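Local coordinates for protein histidinol-phosphatase (Bordetella pertussis, PDB 3FVV) that probably hydrolyses histidinol phosphate to histidinol and phosphate in histidine biosynthesis, as a magnesium-dependent phosphatase of the HAD superfamily, at residues F120-A123 and P124-R127; H81-F84 and M85-V88; A203-P207 and G208-I212. All blocks are in the same frame, centred on the assembly; numbering follows the deposited sequence.

Contact 1 (F120-A123 and P124-R127); sequences FVTA and PIAR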
ATOM      1  N   PHE A 120       2.740  -9.456   1.893  1.00 11.32           N
ATOM      2  CA  PHE A 120       2.094 -10.381   2.786  1.00  9.86           C
ATOM      3  C   PHE A 120       0.849  -9.747   3.443  1.00 10.02           C
ATOM      4  O   PHE A 120      -0.211 -10.350   3.529  1.00 10.52           O
ATOM      5  CB  PHE A 120       3.029 -10.922   3.898  1.00 11.22           C
ATOM      6  CG  PHE A 120       2.296 -11.803   4.861  1.00  9.73           C
ATOM      7  CD1 PHE A 120       1.978 -13.104   4.516  1.00 12.99           C
ATOM      8  CD2 PHE A 120       1.789 -11.300   6.037  1.00 13.28           C
ATOM      9  CE1 PHE A 120       1.227 -13.917   5.380  1.00 12.70           C
ATOM     10  CE2 PHE A 120       1.023 -12.115   6.882  1.00 10.00           C
ATOM     11  CZ  PHE A 120       0.764 -13.399   6.538  1.00 10.82           C
ATOM     12  N   VAL A 121       1.009  -8.537   3.918  1.00  9.72           N
ATOM     13  CA  VAL A 121      -0.073  -7.800   4.554  1.00 10.65           C
ATOM     14  C   VAL A 121      -1.133  -7.356   3.564  1.00 10.77           C
ATOM     15  O   VAL A 121      -2.288  -7.368   3.899  1.00 11.54           O
ATOM     16  CB  VAL A 121       0.491  -6.573   5.382  1.00 10.92           C
ATOM     17  CG1 VAL A 121      -0.647  -5.650   5.882  1.00  9.69           C
ATOM     18  CG2 VAL A 121       1.352  -7.093   6.543  1.00 10.33           C
ATOM     19  N   THR A 122      -0.774  -7.034   2.332  1.00  9.98           N
ATOM     20  CA  THR A 122      -1.735  -6.415   1.418  1.00 11.14           C
ATOM     21  C   THR A 122      -2.344  -7.305   0.350  1.00 11.11           C
ATOM     22  O   THR A 122      -3.311  -6.925  -0.251  1.00 10.82           O
ATOM     23  CB  THR A 122      -1.127  -5.174   0.728  1.00 10.75           C
ATOM     24  OG1 THR A 122       0.168  -5.497   0.196  1.00 10.79           O
ATOM     25  CG2 THR A 122      -0.980  -4.011   1.756  1.00 10.91           C
ATOM     26  N   ALA A 123      -1.756  -8.460   0.085  1.00 10.71           N
ATOM     27  CA  ALA A 123      -2.336  -9.392  -0.918  1.00 11.15           C
ATOM     28  C   ALA A 123      -3.824  -9.678  -0.708  1.00 10.18           C
ATOM     29  O   ALA A 123      -4.610  -9.525  -1.634  1.00 12.31           O
ATOM     30  CB  ALA A 123      -1.493 -10.678  -1.051  1.00 10.20           C
ATOM     31  N   PRO A 124      -4.250 -10.038   0.501  1.00 10.05           N
ATOM     32  CA  PRO A 124      -5.710 -10.316   0.688  1.00 10.29           C
ATOM     33  C   PRO A 124      -6.588  -9.057   0.604  1.00 10.65           C
ATOM     34  O   PRO A 124      -7.765  -9.157   0.398  1.00  9.50           O
ATOM     35  CB  PRO A 124      -5.806 -10.922   2.106  1.00 10.20           C
ATOM     36  CG  PRO A 124      -4.410 -11.497   2.330  1.00  9.42           C
ATOM     37  CD  PRO A 124      -3.459 -10.505   1.638  1.00  9.85           C
ATOM     38  N   ILE A 125      -5.993  -7.888   0.787  1.00 10.94           N
ATOM     39  CA  ILE A 125      -6.705  -6.605   0.671  1.00 10.15           C
ATOM     40  C   ILE A 125      -6.948  -6.261  -0.800  1.00 10.58           C
ATOM     41  O   ILE A 125      -8.040  -5.782  -1.154  1.00  8.03           O
ATOM     42  CB  ILE A 125      -5.903  -5.475   1.334  1.00 10.92           C
ATOM     43  CG1 ILE A 125      -5.578  -5.856   2.797  1.00 11.05           C
ATOM     44  CG2 ILE A 125      -6.691  -4.152   1.238  1.00 11.81           C
ATOM     45  CD1 ILE A 125      -4.916  -4.813   3.630  1.00 14.64           C
ATOM     46  N   ALA A 126      -5.953  -6.497  -1.664  1.00 10.22           N
ATOM     47  CA  ALA A 126      -6.205  -6.381  -3.104  1.00 10.37           C
ATOM     48  C   ALA A 126      -7.312  -7.305  -3.544  1.00 11.93           C
ATOM     49  O   ALA A 126      -8.247  -6.903  -4.298  1.00 13.07           O
ATOM     50  CB  ALA A 126      -4.965  -6.599  -3.911  1.00 10.04           C
ATOM     51  N   ARG A 127      -7.236  -8.550  -3.110  1.00 11.66           N
ATOM     52  CA  ARG A 127      -8.314  -9.481  -3.374  1.00 11.78           C
ATOM     53  C   ARG A 127      -9.681  -8.999  -2.832  1.00 12.21           C
ATOM     54  O   ARG A 127     -10.726  -9.189  -3.493  1.00 10.84           O
ATOM     55  CB  ARG A 127      -7.962 -10.834  -2.765  1.00 11.65           C
ATOM     56  CG  ARG A 127      -9.034 -11.898  -2.850  1.00 12.74           C
ATOM     57  CD  ARG A 127      -8.494 -13.117  -2.171  1.00 12.44           C
ATOM     58  NE  ARG A 127      -9.504 -14.098  -1.804  1.00 10.45           N
ATOM     59  CZ  ARG A 127      -9.722 -15.258  -2.428  1.00 11.05           C
ATOM     60  NH1 ARG A 127      -9.029 -15.614  -3.529  1.00 12.02           N
ATOM     61  NH2 ARG A 127     -10.647 -16.072  -1.946  1.00 11.15           N
TER
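Ile125 lays its side chain back along the helix toward the preceding turn, with CD1 reaching 3.7 Å from Val121 O. A first torsion of -55° puts CG1 beside the backbone N, on the side of that earlier turn, and from there the chain runs straight on to CD1. The other branch, CG2, heads away from Val121. Thr122 meets the same isoleucine only loosely, its CG2 4.4 Å from Ile125 CD1; its hydroxyl OG1 bonds back to the carbonyls of Asn118 and Thr117. On another side of the helix the ring of Pro124 lies against the turn before it. Its CD sits 3.8 Å from Phe120 O, in the place of the N-H that a helix normally offers to that carbonyl, and presses tightly on Ala123 CB at 3.3 Å. Proline has no hydrogen to give, and the helix kinks here. This is the alpha segment of a beta-alpha-beta unit, strand 110-115, helix 119-128 and strand 133-142; in HAD enzymes the strand that leads into such a helix typically ends at motif II. Past the kink, regular bonding resumes. Ala126 N donates to Thr122 O at 3.0 Å, nearly in line with the carbonyl, while Ile125 N makes only a weak bond to that oxygen. Arg127 N then donates almost straight to Ala123 O (3.2 Å, 176° at the hydrogen), and the arginine chain extends outward. Phe120, Pro124 and Ile125 all touch helix 74-89, whereas Thr122 and Ala123 pack on Leu134.

Contact 2 (H81-F84 and M85-V88); sequences HEEF and MRDV
Met85 runs back alongside His81, one turn earlier in the helix, crossing its ring obliquely. Its CB rests 3.6 Å from Glu82 O. With a first torsion of -78°, CG lies on the backbone N side, which brings it to 3.7 Å from His81 NE2, and the bend at chi2 carries SD along beside the imidazole. The sulfur is 4.7 Å from the ring centroid, 59° off the normal; a further bend at chi3 turns CE away from the histidine and toward Pro124 of helix 119-128. Beneath this side chain, Met85 N donates to His81 O at 2.8 Å. Phe84 meets Val88 in the next turn, CE1 to CB 3.8 Å, where the helix widens into a pi-type turn. On another flank the acids Glu83 and Asp87 come close, OE2 to OD2 4.3 Å, a pairing that would probably be unfavourable if both are ionised; Glu83 OE1 has a salt bridge to Arg33. Helix 74-89 belongs to the helical insertion between strands 5-9 and 110-115, consistent with the C1 cap of SerB-like HAD phosphatases. Its His81 and Phe84 rings pack on Trp24 of helix 20-30, and Met85 faces helix 119-128.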
ATOM      1  N   HIS A  81      -3.314 -13.124  10.215  1.00 12.93           N
ATOM      2  CA  HIS A  81      -3.750 -12.143   9.248  1.00 11.73           C
ATOM      3  C   HIS A  81      -5.248 -12.262   8.930  1.00 11.39           C
ATOM      4  O   HIS A  81      -5.891 -11.292   8.742  1.00  9.46           O
ATOM      5  CB  HIS A  81      -2.874 -12.181   8.016  1.00 11.02           C
ATOM      6  CG  HIS A  81      -3.160 -11.078   7.063  1.00 11.28           C
ATOM      7  ND1 HIS A  81      -2.469  -9.876   7.069  1.00 14.19           N
ATOM      8  CD2 HIS A  81      -4.095 -10.961   6.112  1.00  9.88           C
ATOM      9  CE1 HIS A  81      -2.961  -9.086   6.137  1.00 10.56           C
ATOM     10  NE2 HIS A  81      -3.951  -9.716   5.545  1.00 13.30           N
ATOM     11  N   GLU A  82      -5.790 -13.459   8.855  1.00 12.18           N
ATOM     12  CA  GLU A  82      -7.234 -13.589   8.682  1.00 13.60           C
ATOM     13  C   GLU A  82      -8.004 -12.932   9.795  1.00 13.38           C
ATOM     14  O   GLU A  82      -8.973 -12.276   9.582  1.00 14.36           O
ATOM     15  CB  GLU A  82      -7.696 -15.054   8.562  1.00 14.34           C
ATOM     16  CG  GLU A  82      -7.139 -15.797   7.374  1.00 17.91           C
ATOM     17  CD  GLU A  82      -7.308 -17.316   7.475  1.00 24.76           C
ATOM     18  OE1 GLU A  82      -8.048 -17.789   8.354  1.00 28.36           O
ATOM     19  OE2 GLU A  82      -6.656 -18.060   6.703  1.00 24.73           O
ATOM     20  N   GLU A  83      -7.551 -13.070  11.017  1.00 13.61           N
ATOM     21  CA  GLU A  83      -8.218 -12.403  12.108  1.00 14.15           C
ATOM     22  C   GLU A  83      -8.129 -10.878  11.950  1.00 13.70           C
ATOM     23  O   GLU A  83      -9.058 -10.181  12.250  1.00 14.05           O
ATOM     24  CB  GLU A  83      -7.552 -12.881  13.423  1.00 14.94           C
ATOM     25  CG  GLU A  83      -8.058 -12.180  14.680  1.00 18.98           C
ATOM     26  CD  GLU A  83      -7.163 -12.556  15.909  1.00 23.74           C
ATOM     27  OE1 GLU A  83      -6.585 -13.681  15.903  1.00 23.66           O
ATOM     28  OE2 GLU A  83      -6.990 -11.702  16.822  1.00 22.43           O
ATOM     29  N   PHE A  84      -6.959 -10.386  11.534  1.00 13.44           N
ATOM     30  CA  PHE A  84      -6.714  -8.995  11.219  1.00 13.35           C
ATOM     31  C   PHE A  84      -7.666  -8.500  10.135  1.00 13.41           C
ATOM     32  O   PHE A  84      -8.189  -7.394  10.221  1.00 10.90           O
ATOM     33  CB  PHE A  84      -5.254  -8.839  10.780  1.00 13.65           C
ATOM     34  CG  PHE A  84      -4.860  -7.449  10.297  1.00 10.45           C
ATOM     35  CD1 PHE A  84      -4.874  -6.361  11.174  1.00 13.23           C
ATOM     36  CD2 PHE A  84      -4.411  -7.261   9.036  1.00 10.67           C
ATOM     37  CE1 PHE A  84      -4.489  -5.115  10.798  1.00  9.67           C
ATOM     38  CE2 PHE A  84      -3.994  -5.962   8.582  1.00 11.10           C
ATOM     39  CZ  PHE A  84      -4.023  -4.898   9.474  1.00 12.23           C
ATOM     40  N   MET A  85      -7.857  -9.319   9.115  1.00 12.84           N
ATOM     41  CA  MET A  85      -8.753  -8.907   8.037  1.00 14.07           C
ATOM     42  C   MET A  85     -10.149  -8.764   8.588  1.00 13.78           C
ATOM     43  O   MET A  85     -10.797  -7.744   8.365  1.00 14.10           O
ATOM     44  CB  MET A  85      -8.793  -9.905   6.877  1.00 13.00           C
ATOM     45  CG  MET A  85      -7.606  -9.830   5.954  1.00 14.34           C
ATOM     46  SD  MET A  85      -7.408  -8.291   5.004  1.00  7.91           S
ATOM     47  CE  MET A  85      -8.810  -8.550   3.864  1.00 12.95           C
ATOM     48  N   ARG A  86     -10.579  -9.763   9.368  1.00 14.48           N
ATOM     49  CA  ARG A  86     -11.951  -9.800   9.909  1.00 14.83           C
ATOM     50  C   ARG A  86     -12.248  -8.673  10.905  1.00 14.86           C
ATOM     51  O   ARG A  86     -13.372  -8.156  10.949  1.00 14.81           O
ATOM     52  CB  ARG A  86     -12.144 -11.176  10.579  1.00 15.96           C
ATOM     53  CG  ARG A  86     -13.306 -11.352  11.448  1.00 17.20           C
ATOM     54  CD  ARG A  86     -13.357 -12.794  12.190  1.00 18.37           C
ATOM     55  NE  ARG A  86     -12.943 -13.795  11.221  1.00 22.17           N
ATOM     56  CZ  ARG A  86     -11.800 -14.503  11.240  1.00 25.42           C
ATOM     57  NH1 ARG A  86     -10.949 -14.495  12.265  1.00 26.90           N
ATOM     58  NH2 ARG A  86     -11.545 -15.295  10.230  1.00 27.38           N
ATOM     59  N   ASP A  87     -11.269  -8.311  11.734  1.00 14.53           N
ATOM     60  CA  ASP A  87     -11.505  -7.443  12.920  1.00 14.59           C
ATOM     61  C   ASP A  87     -11.047  -6.007  12.652  1.00 14.10           C
ATOM     62  O   ASP A  87     -11.536  -5.081  13.261  1.00 12.71           O
ATOM     63  CB  ASP A  87     -10.747  -7.949  14.171  1.00 14.59           C
ATOM     64  CG  ASP A  87     -11.300  -9.255  14.692  1.00 18.35           C
ATOM     65  OD1 ASP A  87     -12.359  -9.636  14.173  1.00 23.11           O
ATOM     66  OD2 ASP A  87     -10.710  -9.884  15.600  1.00 20.60           O
ATOM     67  N   VAL A  88     -10.085  -5.822  11.760  1.00 13.57           N
ATOM     68  CA  VAL A  88      -9.586  -4.481  11.471  1.00 13.25           C
ATOM     69  C   VAL A  88      -9.871  -4.020  10.036  1.00 13.86           C
ATOM     70  O   VAL A  88     -10.452  -2.985   9.807  1.00 14.64           O
ATOM     71  CB  VAL A  88      -8.062  -4.414  11.749  1.00 13.29           C
ATOM     72  CG1 VAL A  88      -7.522  -2.950  11.487  1.00 11.89           C
ATOM     73  CG2 VAL A  88      -7.772  -4.854  13.148  1.00 12.93           C
TER

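Contact 3 (A203-P207 and G208-I212); sequences ANPSP and GLREI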
ATOM      1  N   ALA A 203      -6.681  11.725  -3.519  1.00 13.81           N
ATOM      2  CA  ALA A 203      -7.766  11.077  -2.779  1.00 14.18           C
ATOM      3  C   ALA A 203      -7.496  11.263  -1.296  1.00 14.19           C
ATOM      4  O   ALA A 203      -6.425  10.878  -0.799  1.00 13.99           O
ATOM      5  CB  ALA A 203      -7.843   9.593  -3.121  1.00 12.39           C
ATOM      6  N   ASN A 204      -8.456  11.853  -0.588  1.00 13.89           N
ATOM      7  CA  ASN A 204      -8.285  12.174   0.808  1.00 14.68           C
ATOM      8  C   ASN A 204      -6.932  12.897   1.039  1.00 15.38           C
ATOM      9  O   ASN A 204      -6.199  12.541   1.951  1.00 17.71           O
ATOM     10  CB  ASN A 204      -8.377  10.902   1.686  1.00 13.47           C
ATOM     11  CG  ASN A 204      -9.564   9.995   1.308  1.00 16.37           C
ATOM     12  OD1 ASN A 204     -10.701  10.453   1.276  1.00 13.80           O
ATOM     13  ND2 ASN A 204      -9.281   8.726   0.959  1.00 11.35           N
ATOM     14  N   PRO A 205      -6.580  13.886   0.218  1.00 14.24           N
ATOM     15  CA  PRO A 205      -5.243  14.393   0.323  1.00 14.64           C
ATOM     16  C   PRO A 205      -4.861  15.016   1.659  1.00 15.15           C
ATOM     17  O   PRO A 205      -5.709  15.567   2.356  1.00 15.89           O
ATOM     18  CB  PRO A 205      -5.209  15.485  -0.753  1.00 14.67           C
ATOM     19  CG  PRO A 205      -6.699  15.871  -0.883  1.00 14.89           C
ATOM     20  CD  PRO A 205      -7.316  14.555  -0.851  1.00 13.99           C
ATOM     21  N   SER A 206      -3.573  14.917   1.984  1.00 15.37           N
ATOM     22  CA  SER A 206      -2.964  15.622   3.071  1.00 16.28           C
ATOM     23  C   SER A 206      -2.993  17.088   2.659  1.00 16.18           C
ATOM     24  O   SER A 206      -3.185  17.411   1.474  1.00 16.35           O
ATOM     25  CB  SER A 206      -1.477  15.148   3.251  1.00 16.46           C
ATOM     26  OG  SER A 206      -0.686  15.563   2.130  1.00 16.95           O
ATOM     27  N   PRO A 207      -2.836  17.993   3.620  1.00 17.43           N
ATOM     28  CA  PRO A 207      -2.761  19.421   3.222  1.00 18.04           C
ATOM     29  C   PRO A 207      -1.686  19.691   2.172  1.00 18.04           C
ATOM     30  O   PRO A 207      -1.898  20.454   1.235  1.00 18.94           O
ATOM     31  CB  PRO A 207      -2.459  20.133   4.539  1.00 17.88           C
ATOM     32  CG  PRO A 207      -3.097  19.257   5.574  1.00 18.89           C
ATOM     33  CD  PRO A 207      -2.897  17.834   5.084  1.00 17.67           C
ATOM     34  N   GLY A 208      -0.544  19.041   2.297  1.00 18.52           N
ATOM     35  CA  GLY A 208       0.500  19.240   1.302  1.00 18.48           C
ATOM     36  C   GLY A 208       0.062  18.852  -0.087  1.00 18.63           C
ATOM     37  O   GLY A 208       0.258  19.614  -1.035  1.00 18.06           O
ATOM     38  N   LEU A 209      -0.538  17.665  -0.216  1.00 18.02           N
ATOM     39  CA  LEU A 209      -0.933  17.210  -1.532  1.00 18.68           C
ATOM     40  C   LEU A 209      -2.150  17.988  -2.048  1.00 18.78           C
ATOM     41  O   LEU A 209      -2.269  18.216  -3.250  1.00 18.88           O
ATOM     42  CB  LEU A 209      -1.185  15.711  -1.546  1.00 17.17           C
ATOM     43  CG  LEU A 209      -1.589  15.112  -2.914  1.00 18.24           C
ATOM     44  CD1 LEU A 209      -0.453  15.263  -3.924  1.00 15.03           C
ATOM     45  CD2 LEU A 209      -1.985  13.611  -2.780  1.00 14.71           C
ATOM     46  N   ARG A 210      -3.061  18.373  -1.151  1.00 19.69           N
ATOM     47  CA  ARG A 210      -4.239  19.144  -1.569  1.00 20.81           C
ATOM     48  C   ARG A 210      -3.790  20.444  -2.243  1.00 21.96           C
ATOM     49  O   ARG A 210      -4.336  20.838  -3.259  1.00 20.29           O
ATOM     50  CB  ARG A 210      -5.164  19.454  -0.400  1.00 20.84           C
ATOM     51  CG  ARG A 210      -6.514  20.051  -0.837  1.00 22.78           C
ATOM     52  CD  ARG A 210      -7.426  20.275   0.365  1.00 24.58           C
ATOM     53  NE  ARG A 210      -7.672  19.067   1.142  1.00 27.26           N
ATOM     54  CZ  ARG A 210      -8.637  18.167   0.900  1.00 30.70           C
ATOM     55  NH1 ARG A 210      -9.467  18.305  -0.123  1.00 29.40           N
ATOM     56  NH2 ARG A 210      -8.745  17.068   1.668  1.00 31.18           N
ATOM     57  N   GLU A 211      -2.761  21.077  -1.681  1.00 23.58           N
ATOM     58  CA  GLU A 211      -2.207  22.319  -2.242  1.00 25.29           C
ATOM     59  C   GLU A 211      -1.635  22.094  -3.643  1.00 25.41           C
ATOM     60  O   GLU A 211      -1.930  22.832  -4.579  1.00 25.38           O
ATOM     61  CB  GLU A 211      -1.112  22.788  -1.304  1.00 26.19           C
ATOM     62  CG  GLU A 211      -0.239  23.915  -1.802  1.00 30.94           C
ATOM     63  CD  GLU A 211       0.467  24.644  -0.648  1.00 34.64           C
ATOM     64  OE1 GLU A 211       0.561  24.076   0.476  1.00 38.45           O
ATOM     65  OE2 GLU A 211       0.910  25.797  -0.865  1.00 41.14           O
ATOM     66  N   ILE A 212      -0.854  21.032  -3.785  1.00 25.56           N
ATOM     67  CA  ILE A 212      -0.302  20.651  -5.076  1.00 26.24           C
ATOM     68  C   ILE A 212      -1.387  20.309  -6.094  1.00 27.24           C
ATOM     69  O   ILE A 212      -1.281  20.728  -7.257  1.00 27.42           O
ATOM     70  CB  ILE A 212       0.631  19.432  -4.926  1.00 26.75           C
ATOM     71  CG1 ILE A 212       1.898  19.871  -4.183  1.00 23.57           C
ATOM     72  CG2 ILE A 212       0.936  18.817  -6.304  1.00 26.79           C
ATOM     73  CD1 ILE A 212       2.610  18.751  -3.512  1.00 22.60           C
TER
HETATM   74  O   HOH W   1      -5.967  18.337   3.328  1.00 33.41           O
HETATM   75  O   HOH W   2       0.618  17.770   4.299  1.00 24.14           O
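The guanidinium of Arg210 lies over Pro205, whose CG sits 3.4 Å from its plane and directly beneath its centre. The bend at chi3 (-57°) folds the arginine chain back and brings this face over CG of the proline. At the edge of the same group a water lies in plane, accepting from Arg210 NE at 2.9 Å and donating to Pro205 O at 2.9 Å, so it ties the arginine to the backbone of the same proline. The NH2 end is held by a salt bridge to Asp222, which fixes the group further. Below, Arg210 N donates to Ser206 O at 2.8 Å. Ser206 also uses its side chain: OG, set between the backbone N and the carbonyl carbon (chi1 68°), accepts from Leu209 N at 3.2 Å, and a second water takes the hydrogen of Gly208 N at 2.6 Å. Pro205 packs its CB against Leu209 CB and meets Val220 on the adjoining strand. Farther out, backbone bonds from Ala203 to Ser185 and from Ser206 to Asp186 tie the strand end and the loop to neighbouring strand 180-185 and the residue after it. Ser206 is thus a classical serine N-cap, opening the helix of a beta-alpha-beta crossover between parallel strands 199-203 and 219-221.

How the contacts relate
Contacts 1 and 2 touch, their centres about 11 Å apart, where helix 119-128 packs on helix 74-89 of the presumed cap. Pro124 CG stands 3.7 Å from His81 NE2, Met85 CE is 3.7 Å from Pro124 O, and Met85 SD lies 3.8 Å from Ile125 CG1. Contact 3 lies on the side of the chain's centre opposite contact 1, about 25 Å away centre to centre, and does not touch either. What contacts 1 and 3 share is the loop after strand 5-9, where HAD enzymes typically carry the nucleophile: Thr122 and Ile125 touch Leu11, while Asn204 bonds to His13 O.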